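Local atomic coordinates of aspartate aminotransferase (Giardia lamblia, PDB entry 3MEB), a protein that probably catalyses the reversible, pyridoxal phosphate-dependent transfer of the amino group of L-aspartate to 2-oxoglutarate, giving oxaloacetate and L-glutamate. Residues I357-L368 with W382-T393. Sequence-based numbering, arbitrary orientation.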
loop_
_atom_site.group_PDB
_atom_site.type_symbol
_atom_site.label_atom_id
_atom_site.label_comp_id
_atom_site.label_asym_id
_atom_site.label_seq_id
_atom_site.Cartn_x
_atom_site.Cartn_y
_atom_site.Cartn_z
ATOM N N ILE A 357 11.649 -11.929 -25.484
ATOM C CA ILE A 357 10.263 -11.870 -25.853
ATOM C C ILE A 357 10.128 -11.903 -27.373
ATOM O O ILE A 357 9.326 -12.657 -27.895
ATOM C CB ILE A 357 9.574 -10.629 -25.261
ATOM C CG1 ILE A 357 9.444 -10.781 -23.734
ATOM C CG2 ILE A 357 8.187 -10.429 -25.898
ATOM C CD1 ILE A 357 8.987 -9.475 -23.046
ATOM N N HIS A 358 10.924 -11.097 -28.068
ATOM C CA HIS A 358 10.910 -11.134 -29.517
ATOM C C HIS A 358 11.261 -12.518 -30.060
ATOM O O HIS A 358 10.576 -13.027 -30.923
ATOM C CB HIS A 358 11.781 -10.012 -30.107
ATOM C CG HIS A 358 11.091 -8.689 -30.093
ATOM N ND1 HIS A 358 9.965 -8.441 -30.848
ATOM C CD2 HIS A 358 11.334 -7.558 -29.390
ATOM C CE1 HIS A 358 9.549 -7.210 -30.616
ATOM N NE2 HIS A 358 10.365 -6.655 -29.737
ATOM N N ARG A 359 12.310 -13.141 -29.559
ATOM C CA ARG A 359 12.666 -14.490 -30.017
ATOM C C ARG A 359 11.535 -15.520 -29.807
ATOM O O ARG A 359 11.330 -16.386 -30.649
ATOM C CB ARG A 359 13.946 -14.978 -29.316
ATOM C CG ARG A 359 15.181 -14.252 -29.810
ATOM C CD ARG A 359 16.484 -14.957 -29.395
ATOM N NE ARG A 359 16.613 -15.054 -27.932
ATOM C CZ ARG A 359 17.125 -14.100 -27.147
ATOM N NH1 ARG A 359 17.580 -12.957 -27.666
ATOM N NH2 ARG A 359 17.205 -14.286 -25.838
ATOM N N MET A 360 10.787 -15.380 -28.710
ATOM C CA MET A 360 9.623 -16.224 -28.452
ATOM C C MET A 360 8.451 -15.899 -29.383
ATOM O O MET A 360 7.746 -16.777 -29.801
ATOM C CB MET A 360 9.184 -16.120 -26.992
ATOM C CG MET A 360 10.159 -16.733 -25.972
ATOM S SD MET A 360 10.615 -18.456 -26.231
ATOM C CE MET A 360 12.008 -18.283 -27.371
ATOM N N ARG A 361 8.245 -14.643 -29.711
ATOM C CA ARG A 361 7.270 -14.290 -30.745
ATOM C C ARG A 361 7.583 -14.996 -32.070
ATOM O O ARG A 361 6.716 -15.641 -32.659
ATOM C CB ARG A 361 7.261 -12.790 -30.955
ATOM C CG ARG A 361 6.618 -12.005 -29.805
ATOM C CD ARG A 361 6.628 -10.492 -30.093
ATOM N NE ARG A 361 6.053 -9.772 -28.968
ATOM C CZ ARG A 361 4.777 -9.846 -28.596
ATOM N NH1 ARG A 361 3.907 -10.616 -29.243
ATOM N NH2 ARG A 361 4.366 -9.160 -27.549
ATOM N N SER A 362 8.839 -14.925 -32.506
ATOM C CA SER A 362 9.268 -15.580 -33.743
ATOM C C SER A 362 9.139 -17.081 -33.652
ATOM O O SER A 362 8.675 -17.714 -34.627
ATOM C CB SER A 362 10.721 -15.221 -34.080
ATOM O OG SER A 362 10.824 -13.806 -34.169
ATOM N N LEU A 363 9.550 -17.668 -32.519
ATOM C CA LEU A 363 9.519 -19.120 -32.408
ATOM C C LEU A 363 8.087 -19.632 -32.390
ATOM O O LEU A 363 7.777 -20.598 -33.088
ATOM C CB LEU A 363 10.323 -19.630 -31.227
ATOM C CG LEU A 363 10.438 -21.156 -31.025
ATOM C CD1 LEU A 363 11.017 -21.850 -32.238
ATOM C CD2 LEU A 363 11.295 -21.440 -29.775
ATOM N N LEU A 364 7.208 -18.994 -31.612
ATOM C CA LEU A 364 5.829 -19.483 -31.560
ATOM C C LEU A 364 5.213 -19.330 -32.958
ATOM O O LEU A 364 4.550 -20.238 -33.406
ATOM C CB LEU A 364 4.944 -18.780 -30.545
ATOM C CG LEU A 364 3.478 -19.245 -30.476
ATOM C CD1 LEU A 364 3.305 -20.790 -30.162
ATOM C CD2 LEU A 364 2.761 -18.327 -29.447
ATOM N N HIS A 365 5.445 -18.194 -33.618
ATOM C CA HIS A 365 4.868 -17.935 -34.949
ATOM C C HIS A 365 5.347 -18.957 -35.983
ATOM O O HIS A 365 4.559 -19.468 -36.787
ATOM C CB HIS A 365 5.188 -16.495 -35.420
ATOM C CG HIS A 365 4.727 -16.200 -36.810
ATOM N ND1 HIS A 365 5.504 -16.443 -37.914
ATOM C CD2 HIS A 365 3.564 -15.681 -37.276
ATOM C CE1 HIS A 365 4.831 -16.114 -39.008
ATOM N NE2 HIS A 365 3.653 -15.637 -38.648
ATOM N N ALA A 366 6.638 -19.264 -35.952
ATOM C CA ALA A 366 7.210 -20.280 -36.807
ATOM C C ALA A 366 6.565 -21.639 -36.552
ATOM O O ALA A 366 6.321 -22.393 -37.494
ATOM C CB ALA A 366 8.741 -20.374 -36.597
ATOM N N SER A 367 6.297 -21.957 -35.276
ATOM C CA SER A 367 5.777 -23.271 -34.927
ATOM C C SER A 367 4.305 -23.397 -35.391
ATOM O O SER A 367 3.870 -24.490 -35.780
ATOM C CB SER A 367 5.902 -23.539 -33.415
ATOM O OG SER A 367 7.247 -23.515 -32.964
ATOM N N LEU A 368 3.555 -22.287 -35.346
ATOM C CA LEU A 368 2.193 -22.248 -35.892
ATOM C C LEU A 368 2.200 -22.295 -37.442
ATOM O O LEU A 368 1.398 -23.008 -38.064
ATOM C CB LEU A 368 1.473 -21.002 -35.410
ATOM C CG LEU A 368 1.165 -20.984 -33.916
ATOM C CD1 LEU A 368 0.877 -19.568 -33.412
ATOM C CD2 LEU A 368 -0.009 -21.942 -33.634
ATOM N N TRP A 382 -1.590 -15.768 -38.047
ATOM C CA TRP A 382 -1.015 -15.595 -36.736
ATOM C C TRP A 382 0.072 -14.500 -36.686
ATOM O O TRP A 382 0.741 -14.314 -35.655
ATOM C CB TRP A 382 -0.435 -16.933 -36.259
ATOM C CG TRP A 382 -1.528 -17.905 -35.904
ATOM C CD1 TRP A 382 -1.926 -18.978 -36.622
ATOM C CD2 TRP A 382 -2.401 -17.826 -34.768
ATOM N NE1 TRP A 382 -2.984 -19.611 -35.988
ATOM C CE2 TRP A 382 -3.291 -18.912 -34.849
ATOM C CE3 TRP A 382 -2.490 -16.959 -33.670
ATOM C CZ2 TRP A 382 -4.265 -19.146 -33.887
ATOM C CZ3 TRP A 382 -3.444 -17.176 -32.737
ATOM C CH2 TRP A 382 -4.320 -18.275 -32.831
ATOM N N ASP A 383 0.186 -13.731 -37.770
ATOM C CA ASP A 383 1.162 -12.647 -37.856
ATOM C C ASP A 383 1.134 -11.618 -36.693
ATOM O O ASP A 383 2.156 -11.000 -36.384
ATOM C CB ASP A 383 1.030 -11.947 -39.227
ATOM C CG ASP A 383 1.382 -12.874 -40.372
ATOM O OD1 ASP A 383 1.822 -14.005 -40.109
ATOM O OD2 ASP A 383 1.196 -12.499 -41.537
ATOM N N HIS A 384 -0.020 -11.427 -36.076
ATOM C CA HIS A 384 -0.144 -10.482 -34.993
ATOM C C HIS A 384 0.656 -10.887 -33.770
ATOM O O HIS A 384 0.926 -10.047 -32.916
ATOM C CB HIS A 384 -1.630 -10.241 -34.641
ATOM C CG HIS A 384 -2.406 -11.499 -34.374
ATOM N ND1 HIS A 384 -2.630 -12.461 -35.338
ATOM C CD2 HIS A 384 -3.032 -11.933 -33.254
ATOM C CE1 HIS A 384 -3.337 -13.446 -34.806
ATOM N NE2 HIS A 384 -3.604 -13.144 -33.550
ATOM N N ILE A 385 1.023 -12.182 -33.673
ATOM C CA ILE A 385 2.047 -12.639 -32.730
ATOM C C ILE A 385 3.368 -11.887 -32.848
ATOM O O ILE A 385 4.053 -11.619 -31.846
ATOM C CB ILE A 385 2.323 -14.144 -32.939
ATOM C CG1 ILE A 385 1.225 -14.934 -32.251
ATOM C CG2 ILE A 385 3.722 -14.539 -32.432
ATOM C CD1 ILE A 385 1.162 -16.410 -32.623
ATOM N N LEU A 386 3.738 -11.540 -34.071
ATOM C CA LEU A 386 5.032 -10.918 -34.324
ATOM C C LEU A 386 5.038 -9.410 -34.041
ATOM O O LEU A 386 6.070 -8.877 -33.663
ATOM C CB LEU A 386 5.480 -11.175 -35.777
ATOM C CG LEU A 386 5.790 -12.630 -36.174
ATOM C CD1 LEU A 386 5.848 -12.844 -37.732
ATOM C CD2 LEU A 386 7.074 -13.098 -35.491
ATOM N N THR A 387 3.895 -8.737 -34.219
ATOM C CA THR A 387 3.838 -7.285 -34.311
ATOM C C THR A 387 3.300 -6.605 -33.046
ATOM O O THR A 387 3.382 -5.374 -32.940
ATOM C CB THR A 387 2.973 -6.852 -35.527
ATOM O OG1 THR A 387 1.731 -7.539 -35.461
ATOM C CG2 THR A 387 3.688 -7.222 -36.854
ATOM N N ALA A 388 2.747 -7.397 -32.134
ATOM C CA ALA A 388 2.233 -6.930 -30.861
ATOM C C ALA A 388 3.366 -6.248 -30.130
ATOM O O ALA A 388 4.524 -6.679 -30.221
ATOM C CB ALA A 388 1.669 -8.108 -30.032
ATOM N N ILE A 389 3.027 -5.180 -29.421
ATOM C CA ILE A 389 3.986 -4.406 -28.646
ATOM C C ILE A 389 3.870 -4.759 -27.181
ATOM O O ILE A 389 2.769 -4.706 -26.613
ATOM C CB ILE A 389 3.717 -2.879 -28.800
ATOM C CG1 ILE A 389 3.735 -2.450 -30.272
ATOM C CG2 ILE A 389 4.703 -2.075 -28.019
ATOM C CD1 ILE A 389 5.016 -2.765 -30.998
ATOM N N GLY A 390 5.009 -5.057 -26.549
ATOM C CA GLY A 390 5.044 -5.357 -25.138
ATOM C C GLY A 390 5.192 -6.821 -24.828
ATOM O O GLY A 390 5.825 -7.577 -25.559
ATOM N N MET A 391 4.574 -7.220 -23.724
ATOM C CA MET A 391 4.641 -8.581 -23.251
ATOM C C MET A 391 3.619 -9.546 -23.846
ATOM O O MET A 391 3.811 -10.761 -23.736
ATOM C CB MET A 391 4.416 -8.596 -21.743
ATOM C CG MET A 391 5.596 -8.168 -20.934
ATOM S SD MET A 391 5.300 -8.431 -19.171
ATOM C CE MET A 391 6.936 -8.010 -18.534
ATOM N N PHE A 392 2.519 -9.029 -24.406
ATOM C CA PHE A 392 1.393 -9.881 -24.726
ATOM C C PHE A 392 1.133 -10.012 -26.228
ATOM O O PHE A 392 1.643 -9.232 -27.079
ATOM C CB PHE A 392 0.108 -9.395 -24.043
ATOM C CG PHE A 392 0.235 -9.171 -22.538
ATOM C CD1 PHE A 392 0.269 -10.255 -21.645
ATOM C CD2 PHE A 392 0.316 -7.890 -22.035
ATOM C CE1 PHE A 392 0.367 -10.054 -20.273
ATOM C CE2 PHE A 392 0.446 -7.663 -20.633
ATOM C CZ PHE A 392 0.466 -8.740 -19.763
ATOM N N THR A 393 0.349 -11.034 -26.557
ATOM C CA THR A 393 -0.371 -11.067 -27.805
ATOM C C THR A 393 -1.865 -11.180 -27.479
ATOM O O THR A 393 -2.290 -12.028 -26.672
ATOM C CB THR A 393 0.104 -12.210 -28.747
ATOM O OG1 THR A 393 1.540 -12.139 -28.939
ATOM C CG2 THR A 393 -0.584 -12.093 -30.077
HETATM O O HOH W 1 8.670 -9.790 -32.657
HETATM O O HOH W 2 7.806 -7.554 -27.807
#
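R361 lays its guanidinium against A388 O, which sits 3.5 Å above the centre of one face, while backbone oxygens and a threonine hydroxyl ring its edge. Its chain runs extended from CG to NE, carrying the charge off the helix into the loop that follows the short helix 384-387. R361 NH2 gives a nearly straight bond to F392 O (2.8 Å) and a second to G390 O, each approached from above the carbonyl plane. NH1 donates to I385 O and T393 OG1, and a water links NE back to G390 O, so every nitrogen of this buried group has a partner.

One turn on, H365 donates from NE2 to D383 OD1 at 2.9 Å, on the anti side of the carboxylate, and L386 CD1 stands 3.5 Å over the imidazole centre as a CH-pi contact. I385 is a knob among R361, L364, H365 and L368; its CD1 meets L368 CD1 tightly at 3.3 Å, and that same methyl of L368 lies over the W382 pyrrole ring.

In what corresponds to the small domain of fold-type I aminotransferases, the contact fastens helix 340-370 to helix 384-387 and the loop leading into strand 392-394, which pairs with strand 419-421; the F392 side chain lies close to Y244 and N213 of the pyridoxal phosphate pocket.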